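Local coordinates for putative PAS/PAC sensor protein (Nakamurella multipartita DSM 44233, PDB 6HMJ) that senses blue light through a flavin-binding light-oxygen-voltage domain and mediates RNA binding and translational regulation, at residues F150-D153 / A154-F158; A277-L280 / G281-C284. All coordinates share one frame; numbering follows the deposited sequence.

Interaction 1 of 2, residues F150-D153 / A154-F158; sequences FDVD and ADQAF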
ATOM      1  N   PHE A 150       8.369  -8.203   2.847  1.00 52.86           N
ATOM      2  CA  PHE A 150       9.708  -8.648   3.204  1.00 53.14           C
ATOM      3  C   PHE A 150       9.896  -8.820   4.707  1.00 52.33           C
ATOM      4  O   PHE A 150      11.013  -9.103   5.148  1.00 49.98           O
ATOM      5  CB  PHE A 150      10.760  -7.658   2.683  1.00 56.63           C
ATOM      6  CG  PHE A 150      10.759  -7.489   1.188  1.00 57.98           C
ATOM      7  CD1 PHE A 150      11.294  -8.467   0.369  1.00 56.40           C
ATOM      8  CD2 PHE A 150      10.246  -6.342   0.605  1.00 58.94           C
ATOM      9  CE1 PHE A 150      11.304  -8.312  -1.001  1.00 56.56           C
ATOM     10  CE2 PHE A 150      10.257  -6.183  -0.771  1.00 58.29           C
ATOM     11  CZ  PHE A 150      10.785  -7.167  -1.571  1.00 56.52           C
ATOM     12  N   ASP A 151       8.838  -8.653   5.496  1.00 55.08           N
ATOM     13  CA  ASP A 151       8.903  -8.780   6.951  1.00 56.10           C
ATOM     14  C   ASP A 151      10.050  -7.947   7.526  1.00 55.16           C
ATOM     15  O   ASP A 151      10.998  -8.460   8.123  1.00 54.83           O
ATOM     16  CB  ASP A 151       9.032 -10.249   7.361  1.00 58.36           C
ATOM     17  CG  ASP A 151       8.929 -10.448   8.865  1.00 62.50           C
ATOM     18  OD1 ASP A 151       7.941  -9.975   9.461  1.00 64.54           O
ATOM     19  OD2 ASP A 151       9.834 -11.084   9.448  1.00 64.06           O
ATOM     20  N   VAL A 152       9.939  -6.630   7.337  1.00 54.41           N
ATOM     21  CA  VAL A 152      10.870  -5.665   7.906  1.00 54.43           C
ATOM     22  C   VAL A 152      10.054  -4.588   8.605  1.00 55.82           C
ATOM     23  O   VAL A 152       8.862  -4.413   8.342  1.00 57.87           O
ATOM     24  CB  VAL A 152      11.799  -5.040   6.842  1.00 53.20           C
ATOM     25  CG1 VAL A 152      12.635  -6.116   6.171  1.00 51.11           C
ATOM     26  CG2 VAL A 152      10.990  -4.267   5.807  1.00 54.11           C
ATOM     27  N   ASP A 153      10.712  -3.853   9.500  1.00 55.54           N
ATOM     28  CA  ASP A 153      10.025  -2.815  10.257  1.00 55.45           C
ATOM     29  C   ASP A 153       9.799  -1.583   9.381  1.00 56.42           C
ATOM     30  O   ASP A 153      10.189  -1.533   8.209  1.00 56.16           O
ATOM     31  CB  ASP A 153      10.805  -2.481  11.528  1.00 56.14           C
ATOM     32  CG  ASP A 153      12.140  -1.816  11.254  1.00 57.49           C
ATOM     33  OD1 ASP A 153      12.288  -1.139  10.216  1.00 56.57           O
ATOM     34  OD2 ASP A 153      13.051  -1.970  12.096  1.00 58.85           O
ATOM     35  N   ALA A 154       9.164  -0.561   9.960  1.00 58.96           N
ATOM     36  CA  ALA A 154       8.742   0.590   9.168  1.00 57.35           C
ATOM     37  C   ALA A 154       9.930   1.425   8.708  1.00 57.19           C
ATOM     38  O   ALA A 154       9.949   1.903   7.569  1.00 57.43           O
ATOM     39  CB  ALA A 154       7.768   1.447   9.973  1.00 56.94           C
ATOM     40  N   ASP A 155      10.922   1.626   9.577  1.00 58.16           N
ATOM     41  CA  ASP A 155      12.105   2.381   9.177  1.00 61.26           C
ATOM     42  C   ASP A 155      12.841   1.681   8.041  1.00 61.24           C
ATOM     43  O   ASP A 155      13.213   2.311   7.044  1.00 61.40           O
ATOM     44  CB  ASP A 155      13.028   2.587  10.376  1.00 66.32           C
ATOM     45  CG  ASP A 155      12.455   3.555  11.392  1.00 73.02           C
ATOM     46  OD1 ASP A 155      12.034   4.665  10.991  1.00 74.74           O
ATOM     47  OD2 ASP A 155      12.411   3.204  12.589  1.00 75.77           O
ATOM     48  N   GLN A 156      13.059   0.369   8.172  1.00 61.02           N
ATOM     49  CA  GLN A 156      13.695  -0.392   7.101  1.00 59.48           C
ATOM     50  C   GLN A 156      12.873  -0.319   5.820  1.00 57.67           C
ATOM     51  O   GLN A 156      13.414  -0.091   4.731  1.00 55.38           O
ATOM     52  CB  GLN A 156      13.886  -1.845   7.537  1.00 59.18           C
ATOM     53  CG  GLN A 156      14.818  -2.015   8.723  1.00 60.95           C
ATOM     54  CD  GLN A 156      14.859  -3.439   9.239  1.00 61.69           C
ATOM     55  OE1 GLN A 156      13.834  -4.120   9.307  1.00 61.34           O
ATOM     56  NE2 GLN A 156      16.048  -3.897   9.612  1.00 62.38           N
ATOM     57  N   ALA A 157      11.558  -0.524   5.931  1.00 57.55           N
ATOM     58  CA  ALA A 157      10.693  -0.439   4.760  1.00 56.85           C
ATOM     59  C   ALA A 157      10.800   0.932   4.108  1.00 58.35           C
ATOM     60  O   ALA A 157      10.916   1.046   2.882  1.00 58.98           O
ATOM     61  CB  ALA A 157       9.247  -0.733   5.155  1.00 56.28           C
ATOM     62  N   PHE A 158      10.751   1.990   4.920  1.00 57.88           N
ATOM     63  CA  PHE A 158      10.873   3.341   4.388  1.00 57.02           C
ATOM     64  C   PHE A 158      12.256   3.579   3.801  1.00 55.52           C
ATOM     65  O   PHE A 158      12.392   4.239   2.764  1.00 55.83           O
ATOM     66  CB  PHE A 158      10.571   4.358   5.489  1.00 58.94           C
ATOM     67  CG  PHE A 158      10.463   5.768   4.993  1.00 60.00           C
ATOM     68  CD1 PHE A 158       9.321   6.202   4.344  1.00 60.50           C
ATOM     69  CD2 PHE A 158      11.504   6.660   5.180  1.00 60.49           C
ATOM     70  CE1 PHE A 158       9.220   7.496   3.888  1.00 61.30           C
ATOM     71  CE2 PHE A 158      11.408   7.958   4.726  1.00 61.65           C
ATOM     72  CZ  PHE A 158      10.264   8.377   4.079  1.00 62.10           C
TER
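D153 and Q156 hold each other by a reciprocal exchange, each side chain accepting from the backbone N-H of the other. The carboxylate of D153 faces the start of helix 154-167 because its CG lies between the backbone N and the carbonyl carbon (chi1 67°). From there OD1 takes the N-H of Q156 at 2.7 Å (OD1 to N), a straight bond that meets the oxygen nearly end-on. In return, the Q156 side chain, extended beyond CG, runs back across the turn and sets OE1 3.1 Å from D153 N. That donor lies in the plane of the glutamine carbonyl, on a lone pair. The two side chains pass at about a right angle, with carboxylate and amide planes turned 39° apart, and the aliphatic CG of Q156 lies against D153 OD1. The D153 backbone joins in through its carbonyl O, which accepts the first-turn bond from A157 N at 2.8 Å.

An apolar contact sits beside this polar exchange. The CG2 methyl of V152 rests 4.0 Å from A157 CB, pairing the residue before the N-cap with the fourth of the helix as in a hydrophobic staple, while V152 CB lies alongside the amide oxygen of Q156. V152 also packs on L360 and Q156 on L363, both of helix 351-372, and A157 leans on V146 and M147 of helix 114-149. Just upstream, D151, with positive phi, ends helix 114-149 in a Schellman motif, and its OD1 makes a salt bridge with R195 of the second subunit. One tight link within the ANTAR family region thus combines a Schellman motif closing helix 114-149 and a capping box opening helix 154-167.

Interaction 2 of 2, residues A277-L280 / G281-C284; sequences AEVL and GRNC. With FMN (flavin mononucleotide), chain E.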
ATOM      1  N   ALA A 277      13.193 -40.181 -15.378  1.00 63.49           N
ATOM      2  CA  ALA A 277      13.653 -40.975 -16.511  1.00 68.81           C
ATOM      3  C   ALA A 277      14.575 -40.184 -17.433  1.00 69.98           C
ATOM      4  O   ALA A 277      15.508 -40.753 -18.012  1.00 73.05           O
ATOM      5  CB  ALA A 277      12.451 -41.502 -17.298  1.00 73.37           C
ATOM      6  N   GLU A 278      14.347 -38.883 -17.574  1.00 67.62           N
ATOM      7  CA  GLU A 278      15.076 -38.074 -18.543  1.00 68.46           C
ATOM      8  C   GLU A 278      16.274 -37.353 -17.940  1.00 64.12           C
ATOM      9  O   GLU A 278      16.886 -36.523 -18.618  1.00 64.81           O
ATOM     10  CB  GLU A 278      14.121 -37.075 -19.203  1.00 71.75           C
ATOM     11  CG  GLU A 278      13.434 -36.126 -18.238  1.00 71.51           C
ATOM     12  CD  GLU A 278      12.470 -35.191 -18.936  1.00 75.29           C
ATOM     13  OE1 GLU A 278      12.298 -35.332 -20.166  1.00 79.16           O
ATOM     14  OE2 GLU A 278      11.882 -34.322 -18.258  1.00 74.87           O
ATOM     15  N   VAL A 279      16.614 -37.636 -16.683  1.00 60.06           N
ATOM     16  CA  VAL A 279      17.809 -37.073 -16.065  1.00 57.80           C
ATOM     17  C   VAL A 279      18.711 -38.133 -15.458  1.00 55.32           C
ATOM     18  O   VAL A 279      19.886 -37.843 -15.151  1.00 51.94           O
ATOM     19  CB  VAL A 279      17.430 -36.025 -14.987  1.00 57.71           C
ATOM     20  CG1 VAL A 279      16.702 -34.844 -15.606  1.00 59.47           C
ATOM     21  CG2 VAL A 279      16.612 -36.670 -13.867  1.00 56.42           C
ATOM     22  N   LEU A 280      18.234 -39.359 -15.264  1.00 57.76           N
ATOM     23  CA  LEU A 280      19.075 -40.429 -14.750  1.00 56.13           C
ATOM     24  C   LEU A 280      20.210 -40.712 -15.724  1.00 57.37           C
ATOM     25  O   LEU A 280      19.994 -40.849 -16.931  1.00 56.82           O
ATOM     26  CB  LEU A 280      18.236 -41.685 -14.526  1.00 57.12           C
ATOM     27  CG  LEU A 280      17.327 -41.724 -13.291  1.00 54.88           C
ATOM     28  CD1 LEU A 280      16.764 -43.126 -13.101  1.00 55.64           C
ATOM     29  CD2 LEU A 280      18.045 -41.263 -12.038  1.00 52.55           C
ATOM     30  N   GLY A 281      21.426 -40.812 -15.189  1.00 58.05           N
ATOM     31  CA  GLY A 281      22.607 -40.994 -15.998  1.00 60.08           C
ATOM     32  C   GLY A 281      23.323 -39.712 -16.363  1.00 60.39           C
ATOM     33  O   GLY A 281      24.426 -39.777 -16.920  1.00 61.47           O
ATOM     34  N   ARG A 282      22.733 -38.554 -16.070  1.00 60.68           N
ATOM     35  CA  ARG A 282      23.324 -37.258 -16.368  1.00 61.49           C
ATOM     36  C   ARG A 282      23.773 -36.561 -15.090  1.00 60.21           C
ATOM     37  O   ARG A 282      23.202 -36.768 -14.016  1.00 59.19           O
ATOM     38  CB  ARG A 282      22.334 -36.352 -17.103  1.00 62.80           C
ATOM     39  CG  ARG A 282      21.733 -36.937 -18.367  1.00 68.47           C
ATOM     40  CD  ARG A 282      20.635 -36.023 -18.883  1.00 71.65           C
ATOM     41  NE  ARG A 282      21.151 -34.690 -19.186  1.00 74.70           N
ATOM     42  CZ  ARG A 282      20.394 -33.607 -19.349  1.00 74.74           C
ATOM     43  NH1 ARG A 282      19.074 -33.684 -19.235  1.00 74.44           N
ATOM     44  NH2 ARG A 282      20.965 -32.441 -19.618  1.00 74.04           N
ATOM     45  N   ASN A 283      24.795 -35.719 -15.221  1.00 60.68           N
ATOM     46  CA  ASN A 283      25.216 -34.873 -14.114  1.00 60.84           C
ATOM     47  C   ASN A 283      24.176 -33.785 -13.861  1.00 59.28           C
ATOM     48  O   ASN A 283      23.518 -33.298 -14.782  1.00 59.31           O
ATOM     49  CB  ASN A 283      26.577 -34.249 -14.419  1.00 62.38           C
ATOM     50  CG  ASN A 283      27.128 -33.459 -13.254  1.00 62.88           C
ATOM     51  OD1 ASN A 283      26.725 -32.318 -13.017  1.00 62.10           O
ATOM     52  ND2 ASN A 283      28.062 -34.056 -12.522  1.00 63.43           N
ATOM     53  N   CYS A 284      24.029 -33.401 -12.588  1.00 58.78           N
ATOM     54  CA  CYS A 284      22.999 -32.438 -12.207  1.00 59.63           C
ATOM     55  C   CYS A 284      23.258 -31.029 -12.728  1.00 56.34           C
ATOM     56  O   CYS A 284      22.385 -30.168 -12.580  1.00 55.76           O
ATOM     57  CB  CYS A 284      22.862 -32.389 -10.683  1.00 64.38           C
ATOM     58  SG  CYS A 284      22.678 -34.012  -9.918  1.00 69.53           S
TER
HETATM   59  N1  FMN E 400      24.334 -28.287  -9.102  1.00 54.27           N
HETATM   60  C2  FMN E 400      23.326 -27.415  -9.324  1.00 55.54           C
HETATM   61  O2  FMN E 400      23.573 -26.340  -9.912  1.00 55.91           O
HETATM   62  N3  FMN E 400      22.062 -27.656  -8.936  1.00 56.68           N
HETATM   63  C4  FMN E 400      21.704 -28.775  -8.300  1.00 55.55           C
HETATM   64  O4  FMN E 400      20.519 -28.965  -7.955  1.00 54.19           O
HETATM   65  C4A FMN E 400      22.747 -29.784  -8.019  1.00 55.94           C
HETATM   66  N5  FMN E 400      22.470 -30.939  -7.385  1.00 56.31           N
HETATM   67  C5A FMN E 400      23.449 -31.841  -7.142  1.00 56.24           C
HETATM   68  C6  FMN E 400      23.127 -33.021  -6.480  1.00 54.91           C
HETATM   69  C7  FMN E 400      24.105 -33.969  -6.220  1.00 53.70           C
HETATM   70  C7M FMN E 400      23.734 -35.241  -5.506  1.00 53.77           C
HETATM   71  C8  FMN E 400      25.508 -33.713  -6.643  1.00 53.99           C
HETATM   72  C8M FMN E 400      26.603 -34.711  -6.375  1.00 54.53           C
HETATM   73  C9  FMN E 400      25.833 -32.535  -7.297  1.00 54.25           C
HETATM   74  C9A FMN E 400      24.858 -31.580  -7.569  1.00 55.01           C
HETATM   75  N10 FMN E 400      25.159 -30.366  -8.240  1.00 55.41           N
HETATM   76  C10 FMN E 400      24.116 -29.458  -8.468  1.00 55.54           C
HETATM   77  C1' FMN E 400      26.504 -29.995  -8.693  1.00 54.57           C
HETATM   78  C2' FMN E 400      26.702 -30.367 -10.149  1.00 53.95           C
HETATM   79  O2' FMN E 400      26.027 -31.588 -10.458  1.00 54.58           O
HETATM   80  C3' FMN E 400      28.186 -30.523 -10.420  1.00 54.01           C
HETATM   81  O3' FMN E 400      28.711 -31.544  -9.556  1.00 55.02           O
HETATM   82  C4' FMN E 400      28.979 -29.247 -10.179  1.00 53.69           C
HETATM   83  O4' FMN E 400      28.471 -28.188 -10.991  1.00 51.35           O
HETATM   84  C5' FMN E 400      30.430 -29.576 -10.496  1.00 55.89           C
HETATM   85  O5' FMN E 400      31.018 -28.614 -11.359  1.00 56.32           O
HETATM   86  P   FMN E 400      31.192 -28.961 -12.917  1.00 54.86           P
HETATM   87  O1P FMN E 400      31.815 -27.700 -13.457  1.00 58.79           O
HETATM   88  O2P FMN E 400      32.095 -30.172 -12.916  1.00 56.76           O
HETATM   89  O3P FMN E 400      29.801 -29.281 -13.407  1.00 55.61           O
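V279 to R282 form a type II beta turn, closed by R282 N donating to V279 O at 3.1 Å; the donor stands above the carbonyl plane. The turn lies in the flavin-binding PAS domain, in the loop between helices 266-272 and 294-305. G281 takes the third position with phi 94°, where a beta carbon would be jammed against the carbonyl O of L280.

R282 folds back over the turn: CB lies 3.5 Å from V279 O, and a bend at chi3 brings the edge of the guanidinium toward E278 O, NH1 lying 3.6 Å away without a hydrogen bond. V279 packs on Y274, L261 and F286, whereas the carboxylate of E278 is engaged by Q319. L280 touches S226 of the second subunit.

Beyond the turn the chain reaches the flavin. N283 extends with CG opposite the backbone N (chi1 -175°), and OD1 accepts from the ribityl O2' of FMN at 2.8 Å and also from R285 N; ND2 donates to D258 O. Replacing N283 by a leucine would probably leave O2', R285 N and D258 O without these mates. C284 occupies the place of the cysteine that, in LOV domains, forms a light-driven adduct with flavin C4A. Its SG lies 3.6 Å from FMN C6 and 4.6 Å from FMN C4A.

Overall arrangement
Starting at the N terminus, the chain builds a first antiparallel sheet, then the long helix 114-149. Interaction 1 closes the short link that turns this helix into helix 154-167, within the ANTAR family region. Further helices follow before the second sheet, whose PAS-type domain carries the flavin. There interaction 2 closes a turn between helices 266-272 and 294-305, leading the chain to the chromophore. Interactions 1 and 2 come in series, neither nested nor crossing; the centres of interactions 1 and 2 are about 43 Å apart and their nearest atoms about 27 Å apart. The carboxy-terminal helix 351-372, which follows the flavin domain, returns to pack beside interaction 1.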